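Local coordinates for protein glycogen synthase (Cyanobacterium sp. CLg1, PDB 6GNF) that belongs to the glycogen (starch) synthase family, has the two-domain GT-B glycosyltransferase fold, and holds ADP and a glycan in this model, at residues 299-304 / 530-535; 41-46 / 523-528. One frame throughout, in Å; residues are numbered along the deposited sequence.

Overall arrangement
Starting from the N terminus, the chain first passes residues 41-46, inside helix 39-54, and then residues 299-304, which leave an edge strand, 298-300, of the nine-stranded sheet. It runs on through the second, six-stranded parallel sheet and returns with residues 523-528, which lead into helix 526-540, and 530-535 within it. Interaction 2 closes a loop of 476 residues and interaction 1 one of 225; the loops cross rather than nest. Both tie the C-terminal helix or the turn leading into it to the N-terminal domain, on helix 39-54 in one case and on the loop just after strand 298-300 in the other. Their centres lie 10 Å apart, and they meet where Asn303 packs against Val43 and Trp525.

Interaction 1: 299-304 / 530-535. With AC1 (4,6-dideoxy-4-{[(1S,4R,5S,6S)-4,5,6-trihydroxy-3-(hydroxymethyl)cyclohex-2-en-1-yl]amino}-alpha-D-glucopyranose), chain D.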
loop_
_atom_site.group_PDB
_atom_site.type_symbol
_atom_site.label_atom_id
_atom_site.label_comp_id
_atom_site.label_asym_id
_atom_site.label_seq_id
_atom_site.Cartn_x
_atom_site.Cartn_y
_atom_site.Cartn_z
ATOM N N THR A 299 -3.936 0.070 -16.920
ATOM C CA THR A 299 -5.323 -0.173 -16.513
ATOM C C THR A 299 -5.394 -0.277 -14.997
ATOM O O THR A 299 -4.502 -0.851 -14.369
ATOM C CB THR A 299 -5.835 -1.509 -17.085
ATOM O OG1 THR A 299 -5.730 -1.483 -18.502
ATOM C CG2 THR A 299 -7.281 -1.764 -16.713
ATOM N N GLY A 300 -6.486 0.229 -14.427
ATOM C CA GLY A 300 -6.709 0.202 -12.996
ATOM C C GLY A 300 -7.812 -0.758 -12.602
ATOM O O GLY A 300 -8.831 -0.870 -13.286
ATOM N N ILE A 301 -7.598 -1.451 -11.486
ATOM C CA ILE A 301 -8.604 -2.312 -10.872
ATOM C C ILE A 301 -8.652 -1.976 -9.391
ATOM O O ILE A 301 -7.662 -2.134 -8.692
ATOM C CB ILE A 301 -8.253 -3.804 -11.032
ATOM C CG1 ILE A 301 -8.194 -4.176 -12.513
ATOM C CG2 ILE A 301 -9.281 -4.670 -10.316
ATOM C CD1 ILE A 301 -7.665 -5.569 -12.764
ATOM N N THR A 302 -9.807 -1.518 -8.923
ATOM C CA THR A 302 -9.970 -1.098 -7.535
ATOM C C THR A 302 -9.742 -2.255 -6.570
ATOM O O THR A 302 -10.374 -3.297 -6.705
ATOM C CB THR A 302 -11.386 -0.527 -7.317
ATOM O OG1 THR A 302 -11.576 0.599 -8.178
ATOM C CG2 THR A 302 -11.603 -0.081 -5.878
ATOM N N ASN A 303 -8.884 -2.043 -5.570
ATOM C CA ASN A 303 -8.623 -3.064 -4.557
ATOM C C ASN A 303 -9.900 -3.426 -3.825
ATOM O O ASN A 303 -10.725 -2.557 -3.561
ATOM C CB ASN A 303 -7.628 -2.581 -3.492
ATOM C CG ASN A 303 -6.201 -2.501 -3.989
ATOM O OD1 ASN A 303 -5.817 -3.166 -4.960
ATOM N ND2 ASN A 303 -5.395 -1.697 -3.305
ATOM N N GLY A 304 -10.040 -4.703 -3.492
ATOM C CA GLY A 304 -10.991 -5.137 -2.491
ATOM C C GLY A 304 -10.254 -5.329 -1.185
ATOM O O GLY A 304 -9.133 -4.825 -0.993
ATOM N N ALA A 530 -11.826 -11.348 -10.221
ATOM C CA ALA A 530 -12.370 -11.785 -11.505
ATOM C C ALA A 530 -11.848 -10.941 -12.675
ATOM O O ALA A 530 -11.625 -11.460 -13.761
ATOM C CB ALA A 530 -13.888 -11.761 -11.466
ATOM N N LYS A 531 -11.646 -9.644 -12.444
ATOM C CA LYS A 531 -11.079 -8.771 -13.463
ATOM C C LYS A 531 -9.618 -9.086 -13.718
ATOM O O LYS A 531 -9.179 -9.046 -14.857
ATOM C CB LYS A 531 -11.190 -7.312 -13.064
ATOM C CG LYS A 531 -12.592 -6.753 -13.072
ATOM C CD LYS A 531 -12.519 -5.278 -12.712
ATOM C CE LYS A 531 -13.840 -4.740 -12.222
ATOM N NZ LYS A 531 -14.828 -4.728 -13.329
ATOM N N TYR A 532 -8.858 -9.360 -12.656
ATOM C CA TYR A 532 -7.471 -9.811 -12.814
ATOM C C TYR A 532 -7.411 -11.096 -13.651
ATOM O O TYR A 532 -6.612 -11.213 -14.587
ATOM C CB TYR A 532 -6.800 -10.037 -11.450
ATOM C CG TYR A 532 -6.282 -8.782 -10.783
ATOM C CD1 TYR A 532 -5.010 -8.298 -11.063
ATOM C CD2 TYR A 532 -7.053 -8.089 -9.854
ATOM C CE1 TYR A 532 -4.532 -7.150 -10.449
ATOM C CE2 TYR A 532 -6.583 -6.948 -9.234
ATOM C CZ TYR A 532 -5.330 -6.477 -9.529
ATOM O OH TYR A 532 -4.906 -5.328 -8.880
ATOM N N VAL A 533 -8.293 -12.041 -13.353
ATOM C CA VAL A 533 -8.329 -13.310 -14.079
ATOM C C VAL A 533 -8.557 -13.062 -15.567
ATOM O O VAL A 533 -7.914 -13.689 -16.398
ATOM C CB VAL A 533 -9.417 -14.265 -13.530
ATOM C CG1 VAL A 533 -9.635 -15.450 -14.456
ATOM C CG2 VAL A 533 -9.033 -14.761 -12.150
ATOM N N ASP A 534 -9.478 -12.161 -15.905
ATOM C CA ASP A 534 -9.726 -11.819 -17.317
ATOM C C ASP A 534 -8.492 -11.284 -18.017
ATOM O O ASP A 534 -8.171 -11.707 -19.124
ATOM C CB ASP A 534 -10.850 -10.798 -17.450
ATOM C CG ASP A 534 -12.220 -11.420 -17.251
ATOM O OD1 ASP A 534 -12.279 -12.650 -17.012
ATOM O OD2 ASP A 534 -13.239 -10.694 -17.336
ATOM N N ILE A 535 -7.816 -10.342 -17.371
ATOM C CA ILE A 535 -6.574 -9.799 -17.903
ATOM C C ILE A 535 -5.516 -10.889 -18.043
ATOM O O ILE A 535 -4.887 -10.985 -19.095
ATOM C CB ILE A 535 -6.085 -8.610 -17.053
ATOM C CG1 ILE A 535 -6.907 -7.374 -17.425
ATOM C CG2 ILE A 535 -4.609 -8.324 -17.288
ATOM C CD1 ILE A 535 -6.947 -6.313 -16.358
HETATM C C1 AC1 D . 5.106 0.825 0.437
HETATM O O2 AC1 D . 5.418 0.398 -1.941
HETATM C C2 AC1 D . 4.442 0.418 -0.880
HETATM C C4A AC1 D . -2.741 1.637 -1.839
HETATM C C3 AC1 D . 3.275 1.341 -1.236
HETATM O O3 AC1 D . 2.618 0.769 -2.371
HETATM C C4 AC1 D . 2.298 1.514 -0.052
HETATM N N4A AC1 D . 1.135 2.391 -0.328
HETATM C C5 AC1 D . 3.126 2.021 1.139
HETATM O O5 AC1 D . 4.133 1.055 1.466
HETATM C C6 AC1 D . 2.297 2.256 2.391
HETATM C C1B AC1 D . 0.159 2.203 -1.404
HETATM C C2B AC1 D . -0.916 3.324 -1.519
HETATM O O2B AC1 D . -0.680 4.435 -0.660
HETATM C C3B AC1 D . -2.339 2.930 -1.193
HETATM O O3B AC1 D . -3.225 3.938 -1.680
HETATM O O4 AC1 D . -4.013 1.289 -1.284
HETATM C C5B AC1 D . -1.723 0.562 -1.562
HETATM C C7B AC1 D . -0.449 0.824 -1.321
HETATM C C6B AC1 D . -2.168 -0.866 -1.610
HETATM O O6B AC1 D . -2.690 -1.093 -2.921
HETATM O O HOH W 1 -6.663 -4.127 -7.249
#
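Ile301 lies against Tyr532 where the C-terminal helix 526-540, having crossed back from the second Rossmann-like domain of this GT-B fold, packs beside the end of strand 298-300. Ile301 CB already points at the helix and lies near CE2 of the tyrosine ring. One branch, CG2, sits 3.7 Å from Tyr532 CE2. The other branch leaves with CG1 beside the backbone N (chi1 -61°) and carries CD1 out over the phenol: CD1 stands 3.8 Å from the centroid of the Tyr532 ring, 7° off its normal, a well-centred CH-pi contact. From there CD1 meets CD1 of Ile535 at 3.7 Å, the two isoleucine side chains meeting end to end. It also brushes Lys531 CB at 3.9 Å; the lysine runs antiparallel to it, and its amine leads away. Leu269 of the neighbouring strand touches both Tyr532 and Ile535.

The tyrosine hydroxyl lies beyond this apolar patch and gives its hydrogen to a water 2.7 Å from OH, in the plane of the ring. That water passes its own two hydrogens to Ile301 O at 2.7 Å and to Asn303 OD1 at 2.6 Å, so three groups fix it. With OD1 engaged in this way, the amide of Asn303 is turned to offer its nitrogen to the glycan pocket, and the helix is linked through one water to a residue that binds the sugar analogue: Asn303 ND2 donates to O6B of AC1 over 2.8 Å, with an N-H...O angle of 143°.

Interaction 2: 41-46 / 523-528; sequences GDVTEG and VSWKKP
Trp525 meets helix 39-54 through its indole, on the approach to helix 526-540, the C-terminal helix that in this GT-B fold returns to the N-terminal domain. Gly46, with no side chain in the way, lays its backbone on the ring: its carbonyl carbon C is 3.6 Å from Trp525 CD1, above one face and offset toward the rim. One helical turn earlier Val43 crosses the indole at about a right angle. Its chi1 of 174° holds CG1 anti to the backbone N, and CG1 comes within 3.8 Å of Trp525 CH2, obliquely to the ring. All three residues are buried, and the contact is purely van der Waals, without a hydrogen bond across it.

In the next shell, Leu47 and Glu50 of the same helix also touch the tryptophan, and Gly304 O packs 3.3 Å from Trp525 CZ2. Val43 also touches the glycan unit AC1, so the tryptophan lies behind a residue of the sugar pocket; Asp42, the residue before Val43, touches ADP. The helix is also held by a salt bridge from Glu45 OE2 to Lys306 NZ and a hydrogen bond between Thr44 OG1 and Glu30 O. Just before the tryptophan, Ser524 OG is hydrogen-bonded to Asp522 OD1 and receives a weak capping bond from Lys526 N, 3.5 Å long with an N-H...OG angle of 156°.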
loop_
_atom_site.group_PDB
_atom_site.type_symbol
_atom_site.label_atom_id
_atom_site.label_comp_id
_atom_site.label_asym_id
_atom_site.label_seq_id
_atom_site.Cartn_x
_atom_site.Cartn_y
_atom_site.Cartn_z
ATOM N N GLY A 41 0.986 -4.992 1.630
ATOM C CA GLY A 41 0.912 -6.287 2.291
ATOM C C GLY A 41 -0.482 -6.871 2.345
ATOM O O GLY A 41 -0.623 -8.101 2.290
ATOM N N ASP A 42 -1.490 -6.011 2.519
ATOM C CA ASP A 42 -2.878 -6.461 2.548
ATOM C C ASP A 42 -3.320 -6.989 1.194
ATOM O O ASP A 42 -3.946 -8.035 1.138
ATOM C CB ASP A 42 -3.820 -5.346 3.001
ATOM C CG ASP A 42 -3.619 -4.956 4.472
ATOM O OD1 ASP A 42 -3.305 -5.819 5.330
ATOM O OD2 ASP A 42 -3.785 -3.752 4.787
ATOM N N VAL A 43 -2.936 -6.314 0.113
ATOM C CA VAL A 43 -3.297 -6.763 -1.230
ATOM C C VAL A 43 -2.648 -8.117 -1.539
ATOM O O VAL A 43 -3.325 -9.040 -2.007
ATOM C CB VAL A 43 -2.891 -5.740 -2.307
ATOM C CG1 VAL A 43 -3.148 -6.305 -3.695
ATOM C CG2 VAL A 43 -3.644 -4.419 -2.114
ATOM N N THR A 44 -1.362 -8.258 -1.238
ATOM C CA THR A 44 -0.660 -9.518 -1.530
ATOM C C THR A 44 -1.088 -10.666 -0.602
ATOM O O THR A 44 -0.785 -11.837 -0.867
ATOM C CB THR A 44 0.877 -9.359 -1.515
ATOM O OG1 THR A 44 1.305 -8.891 -0.242
ATOM C CG2 THR A 44 1.287 -8.342 -2.526
ATOM N N GLU A 45 -1.827 -10.344 0.457
ATOM C CA GLU A 45 -2.504 -11.367 1.240
ATOM C C GLU A 45 -3.844 -11.725 0.603
ATOM O O GLU A 45 -4.089 -12.887 0.310
ATOM C CB GLU A 45 -2.727 -10.897 2.676
ATOM C CG GLU A 45 -3.367 -11.962 3.560
ATOM C CD GLU A 45 -3.774 -11.465 4.938
ATOM O OE1 GLU A 45 -3.516 -10.296 5.267
ATOM O OE2 GLU A 45 -4.347 -12.251 5.709
ATOM N N GLY A 46 -4.697 -10.721 0.408
ATOM C CA GLY A 46 -6.089 -10.935 0.030
ATOM C C GLY A 46 -6.359 -11.376 -1.392
ATOM O O GLY A 46 -7.171 -12.265 -1.629
ATOM N N VAL A 523 -17.182 -4.882 -0.794
ATOM C CA VAL A 523 -15.810 -4.452 -1.049
ATOM C C VAL A 523 -14.828 -5.632 -0.946
ATOM O O VAL A 523 -13.652 -5.443 -0.648
ATOM C CB VAL A 523 -15.392 -3.310 -0.089
ATOM C CG1 VAL A 523 -16.161 -2.043 -0.408
ATOM C CG2 VAL A 523 -15.604 -3.688 1.371
ATOM N N SER A 524 -15.332 -6.851 -1.139
ATOM C CA SER A 524 -14.489 -8.044 -1.092
ATOM C C SER A 524 -13.651 -8.153 -2.358
ATOM O O SER A 524 -13.820 -7.358 -3.299
ATOM C CB SER A 524 -15.336 -9.296 -0.943
ATOM O OG SER A 524 -16.082 -9.525 -2.122
ATOM N N TRP A 525 -12.749 -9.138 -2.377
ATOM C CA TRP A 525 -11.882 -9.373 -3.529
ATOM C C TRP A 525 -12.571 -10.074 -4.705
ATOM O O TRP A 525 -11.998 -10.182 -5.779
ATOM C CB TRP A 525 -10.641 -10.157 -3.098
ATOM C CG TRP A 525 -9.599 -9.280 -2.539
ATOM C CD1 TRP A 525 -9.225 -9.176 -1.234
ATOM C CD2 TRP A 525 -8.807 -8.336 -3.261
ATOM N NE1 TRP A 525 -8.233 -8.231 -1.100
ATOM C CE2 TRP A 525 -7.957 -7.702 -2.329
ATOM C CE3 TRP A 525 -8.724 -7.972 -4.606
ATOM C CZ2 TRP A 525 -7.046 -6.720 -2.696
ATOM C CZ3 TRP A 525 -7.809 -6.998 -4.975
ATOM C CH2 TRP A 525 -6.983 -6.381 -4.021
ATOM N N LYS A 526 -13.794 -10.542 -4.500
ATOM C CA LYS A 526 -14.522 -11.350 -5.482
ATOM C C LYS A 526 -14.557 -10.735 -6.889
ATOM O O LYS A 526 -14.042 -11.329 -7.838
ATOM C CB LYS A 526 -15.936 -11.602 -4.956
ATOM C CG LYS A 526 -16.667 -12.807 -5.527
ATOM C CD LYS A 526 -17.646 -13.367 -4.487
ATOM C CE LYS A 526 -19.052 -13.561 -5.034
ATOM N NZ LYS A 526 -19.100 -14.527 -6.167
ATOM N N LYS A 527 -15.113 -9.531 -7.010
ATOM C CA LYS A 527 -15.230 -8.850 -8.308
ATOM C C LYS A 527 -13.903 -8.389 -8.907
ATOM O O LYS A 527 -13.708 -8.538 -10.111
ATOM C CB LYS A 527 -16.173 -7.650 -8.213
ATOM C CG LYS A 527 -17.630 -8.029 -8.044
ATOM C CD LYS A 527 -18.455 -6.827 -7.620
ATOM C CE LYS A 527 -19.821 -7.235 -7.090
ATOM N NZ LYS A 527 -20.711 -7.744 -8.170
ATOM N N PRO A 528 -13.050 -7.732 -8.106
ATOM C CA PRO A 528 -11.775 -7.340 -8.698
ATOM C C PRO A 528 -10.892 -8.528 -9.088
ATOM O O PRO A 528 -10.263 -8.485 -10.145
ATOM C CB PRO A 528 -11.114 -6.481 -7.610
ATOM C CG PRO A 528 -11.892 -6.719 -6.375
ATOM C CD PRO A 528 -13.272 -7.086 -6.807
#